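Long-range contact in acinetobacter secreted protease CpaA (Acinetobacter nosocomialis M2, PDB 6O38), which is a zinc-dependent protease that probably cleaves glycoproteins after type II secretion and is bound by its dedicated chaperone CpaB: residues 306-312 / 331-337. Numbering follows the deposited sequence.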
ATOM      1  N   LEU A 306      10.371 -16.345   4.127  1.00 33.16           N
ATOM      2  CA  LEU A 306      10.896 -16.924   2.899  1.00 33.69           C
ATOM      3  C   LEU A 306       9.723 -17.369   2.040  1.00 34.08           C
ATOM      4  O   LEU A 306       8.827 -18.064   2.530  1.00 34.58           O
ATOM      5  CB  LEU A 306      11.814 -18.119   3.196  1.00 34.48           C
ATOM      6  CG  LEU A 306      12.155 -19.029   2.010  1.00 35.24           C
ATOM      7  CD1 LEU A 306      13.137 -18.356   1.063  1.00 34.99           C
ATOM      8  CD2 LEU A 306      12.695 -20.374   2.484  1.00 36.29           C
ATOM      9  N   LYS A 307       9.724 -16.972   0.770  1.00 36.01           N
ATOM     10  CA  LYS A 307       8.664 -17.333  -0.162  1.00 36.54           C
ATOM     11  C   LYS A 307       9.261 -18.112  -1.324  1.00 37.04           C
ATOM     12  O   LYS A 307      10.224 -17.662  -1.949  1.00 36.73           O
ATOM     13  CB  LYS A 307       7.908 -16.107  -0.669  1.00 36.35           C
ATOM     14  CG  LYS A 307       6.645 -16.472  -1.454  1.00 37.28           C
ATOM     15  CD  LYS A 307       5.792 -15.254  -1.768  1.00 37.39           C
ATOM     16  CE  LYS A 307       5.156 -14.677  -0.514  1.00 37.12           C
ATOM     17  NZ  LYS A 307       4.252 -13.548  -0.852  1.00 37.38           N
ATOM     18  N   VAL A 308       8.686 -19.275  -1.614  1.00 37.17           N
ATOM     19  CA  VAL A 308       9.165 -20.169  -2.662  1.00 37.85           C
ATOM     20  C   VAL A 308       8.085 -20.266  -3.730  1.00 38.42           C
ATOM     21  O   VAL A 308       6.914 -20.505  -3.412  1.00 38.95           O
ATOM     22  CB  VAL A 308       9.508 -21.562  -2.105  1.00 38.61           C
ATOM     23  CG1 VAL A 308       9.961 -22.477  -3.226  1.00 39.44           C
ATOM     24  CG2 VAL A 308      10.574 -21.445  -1.026  1.00 38.18           C
ATOM     25  N   LYS A 309       8.478 -20.088  -4.990  1.00 40.88           N
ATOM     26  CA  LYS A 309       7.549 -20.049  -6.120  1.00 41.50           C
ATOM     27  C   LYS A 309       7.832 -21.234  -7.040  1.00 42.30           C
ATOM     28  O   LYS A 309       8.755 -21.192  -7.862  1.00 42.17           O
ATOM     29  CB  LYS A 309       7.671 -18.725  -6.870  1.00 41.02           C
ATOM     30  CG  LYS A 309       7.162 -17.526  -6.088  1.00 40.47           C
ATOM     31  CD  LYS A 309       7.032 -16.298  -6.971  1.00 40.35           C
ATOM     32  CE  LYS A 309       6.944 -15.025  -6.144  1.00 39.73           C
ATOM     33  NZ  LYS A 309       6.693 -13.821  -6.987  1.00 40.14           N
ATOM     34  N   LEU A 310       7.028 -22.286  -6.904  1.00 40.61           N
ATOM     35  CA  LEU A 310       7.164 -23.471  -7.739  1.00 41.61           C
ATOM     36  C   LEU A 310       6.524 -23.247  -9.101  1.00 42.20           C
ATOM     37  O   LEU A 310       5.423 -22.699  -9.206  1.00 42.44           O
ATOM     38  CB  LEU A 310       6.524 -24.682  -7.058  1.00 42.54           C
ATOM     39  CG  LEU A 310       7.287 -25.319  -5.898  1.00 42.39           C
ATOM     40  CD1 LEU A 310       6.352 -26.159  -5.045  1.00 43.37           C
ATOM     41  CD2 LEU A 310       8.432 -26.166  -6.427  1.00 42.60           C
ATOM     42  N   SER A 311       7.221 -23.680 -10.149  1.00 44.89           N
ATOM     43  CA  SER A 311       6.722 -23.598 -11.514  1.00 45.62           C
ATOM     44  C   SER A 311       7.099 -24.881 -12.242  1.00 46.53           C
ATOM     45  O   SER A 311       7.687 -25.799 -11.664  1.00 46.72           O
ATOM     46  CB  SER A 311       7.274 -22.364 -12.237  1.00 45.02           C
ATOM     47  OG  SER A 311       8.651 -22.522 -12.535  1.00 44.99           O
ATOM     48  N   THR A 312       6.751 -24.942 -13.529  1.00 47.05           N
ATOM     49  CA  THR A 312       7.087 -26.115 -14.329  1.00 48.01           C
ATOM     50  C   THR A 312       8.595 -26.231 -14.533  1.00 47.59           C
ATOM     51  O   THR A 312       9.141 -27.340 -14.554  1.00 48.09           O
ATOM     52  CB  THR A 312       6.362 -26.053 -15.675  1.00 48.90           C
ATOM     53  OG1 THR A 312       4.947 -26.010 -15.454  1.00 49.48           O
ATOM     54  CG2 THR A 312       6.697 -27.268 -16.529  1.00 49.85           C
ATOM     55  N   VAL A 331       7.255 -19.421   6.166  1.00 30.89           N
ATOM     56  CA  VAL A 331       7.554 -19.888   4.819  1.00 31.37           C
ATOM     57  C   VAL A 331       6.252 -19.914   4.034  1.00 31.83           C
ATOM     58  O   VAL A 331       5.285 -20.565   4.448  1.00 32.63           O
ATOM     59  CB  VAL A 331       8.219 -21.275   4.823  1.00 32.46           C
ATOM     60  CG1 VAL A 331       8.338 -21.806   3.404  1.00 32.95           C
ATOM     61  CG2 VAL A 331       9.587 -21.203   5.481  1.00 32.24           C
ATOM     62  N   VAL A 332       6.227 -19.207   2.909  1.00 33.61           N
ATOM     63  CA  VAL A 332       5.086 -19.193   2.001  1.00 34.22           C
ATOM     64  C   VAL A 332       5.501 -19.893   0.718  1.00 34.82           C
ATOM     65  O   VAL A 332       6.541 -19.567   0.134  1.00 34.24           O
ATOM     66  CB  VAL A 332       4.605 -17.759   1.717  1.00 33.59           C
ATOM     67  CG1 VAL A 332       3.448 -17.775   0.730  1.00 34.44           C
ATOM     68  CG2 VAL A 332       4.202 -17.070   3.010  1.00 33.18           C
ATOM     69  N   ILE A 333       4.702 -20.862   0.284  1.00 34.30           N
ATOM     70  CA  ILE A 333       4.992 -21.633  -0.915  1.00 34.98           C
ATOM     71  C   ILE A 333       3.821 -21.488  -1.876  1.00 35.66           C
ATOM     72  O   ILE A 333       2.667 -21.719  -1.498  1.00 36.43           O
ATOM     73  CB  ILE A 333       5.256 -23.114  -0.586  1.00 36.01           C
ATOM     74  CG1 ILE A 333       6.407 -23.228   0.416  1.00 35.51           C
ATOM     75  CG2 ILE A 333       5.580 -23.891  -1.850  1.00 36.60           C
ATOM     76  CD1 ILE A 333       6.698 -24.638   0.861  1.00 36.79           C
ATOM     77  N   VAL A 334       4.120 -21.091  -3.110  1.00 38.68           N
ATOM     78  CA  VAL A 334       3.129 -20.995  -4.172  1.00 39.40           C
ATOM     79  C   VAL A 334       3.533 -21.968  -5.269  1.00 40.13           C
ATOM     80  O   VAL A 334       4.722 -22.221  -5.498  1.00 39.64           O
ATOM     81  CB  VAL A 334       2.981 -19.556  -4.719  1.00 38.65           C
ATOM     82  CG1 VAL A 334       3.127 -18.541  -3.594  1.00 37.83           C
ATOM     83  CG2 VAL A 334       3.981 -19.277  -5.829  1.00 38.26           C
ATOM     84  N   SER A 335       2.533 -22.547  -5.928  1.00 42.14           N
ATOM     85  CA  SER A 335       2.766 -23.571  -6.939  1.00 42.94           C
ATOM     86  C   SER A 335       1.951 -23.251  -8.180  1.00 43.47           C
ATOM     87  O   SER A 335       0.723 -23.124  -8.106  1.00 44.07           O
ATOM     88  CB  SER A 335       2.407 -24.963  -6.409  1.00 44.12           C
ATOM     89  OG  SER A 335       2.601 -25.950  -7.407  1.00 44.86           O
ATOM     90  N   ASN A 336       2.635 -23.119  -9.316  1.00 46.00           N
ATOM     91  CA  ASN A 336       1.989 -23.048 -10.620  1.00 46.78           C
ATOM     92  C   ASN A 336       2.429 -24.198 -11.517  1.00 47.53           C
ATOM     93  O   ASN A 336       2.266 -24.129 -12.739  1.00 48.11           O
ATOM     94  CB  ASN A 336       2.273 -21.703 -11.291  1.00 46.17           C
ATOM     95  CG  ASN A 336       1.607 -20.545 -10.576  1.00 45.94           C
ATOM     96  OD1 ASN A 336       0.405 -20.316 -10.726  1.00 46.84           O
ATOM     97  ND2 ASN A 336       2.382 -19.810  -9.787  1.00 44.90           N
ATOM     98  N   ALA A 337       2.986 -25.253 -10.929  1.00 45.78           N
ATOM     99  CA  ALA A 337       3.343 -26.458 -11.658  1.00 46.62           C
ATOM    100  C   ALA A 337       2.163 -27.419 -11.685  1.00 48.01           C
ATOM    101  O   ALA A 337       1.308 -27.409 -10.795  1.00 48.28           O
ATOM    102  CB  ALA A 337       4.559 -27.136 -11.023  1.00 46.29           C
TER
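With CG of Lys307 turned anti to the backbone N (chi1 -170°) and a single bend at chi3, the aliphatic part of this lysine folds alongside Val332, its CE 3.7 Å from Val332 CG1. Lys309 takes the other course: CG stands anti to the carbonyl carbon (chi1 -69°), and the extended chain starts beside Val334, with CG 3.6 Å from Val334 CG2. Both pairs sit on one face of two adjacent parallel strands, 306-310 and 331-335, in a beta-sandwich domain related to those of the metalloprotease StcE. Strand 277-288 flanks the first strand and 358-364 the second, so this parallel pair lies inside the layer and not at its edge.

The backbones are stitched in the zigzag of parallel sheet. Val308 N donates to Val332 O at 2.8 Å, and Val308 O accepts Val334 N; Leu310 repeats the pattern one step on, its N giving to Val334 O at 2.7 Å. Asn336 N closes the ladder on Leu310 O at 2.8 Å. Val332 O also takes a CA-H...O contact from Lys307 CA at 3.1 Å.

NZ of Lys307 forms a salt bridge with Glu410, on helix 391-411, tying the sandwich to the following part of the chain, whereas NZ of Lys309 makes a long, weak ion pair with Glu103 of the chaperone CpaB.

The other face is buried and mostly apolar, with Ser335 as the exception. Leu310 reaches diagonally back over it to Ile333, CD1 lying 4.0 Å from Ile333 CG2, while Val308 and Leu310 pack on Ile294. Past the last bridge, Ala337 CB rests 3.5 Å from Ser311 O.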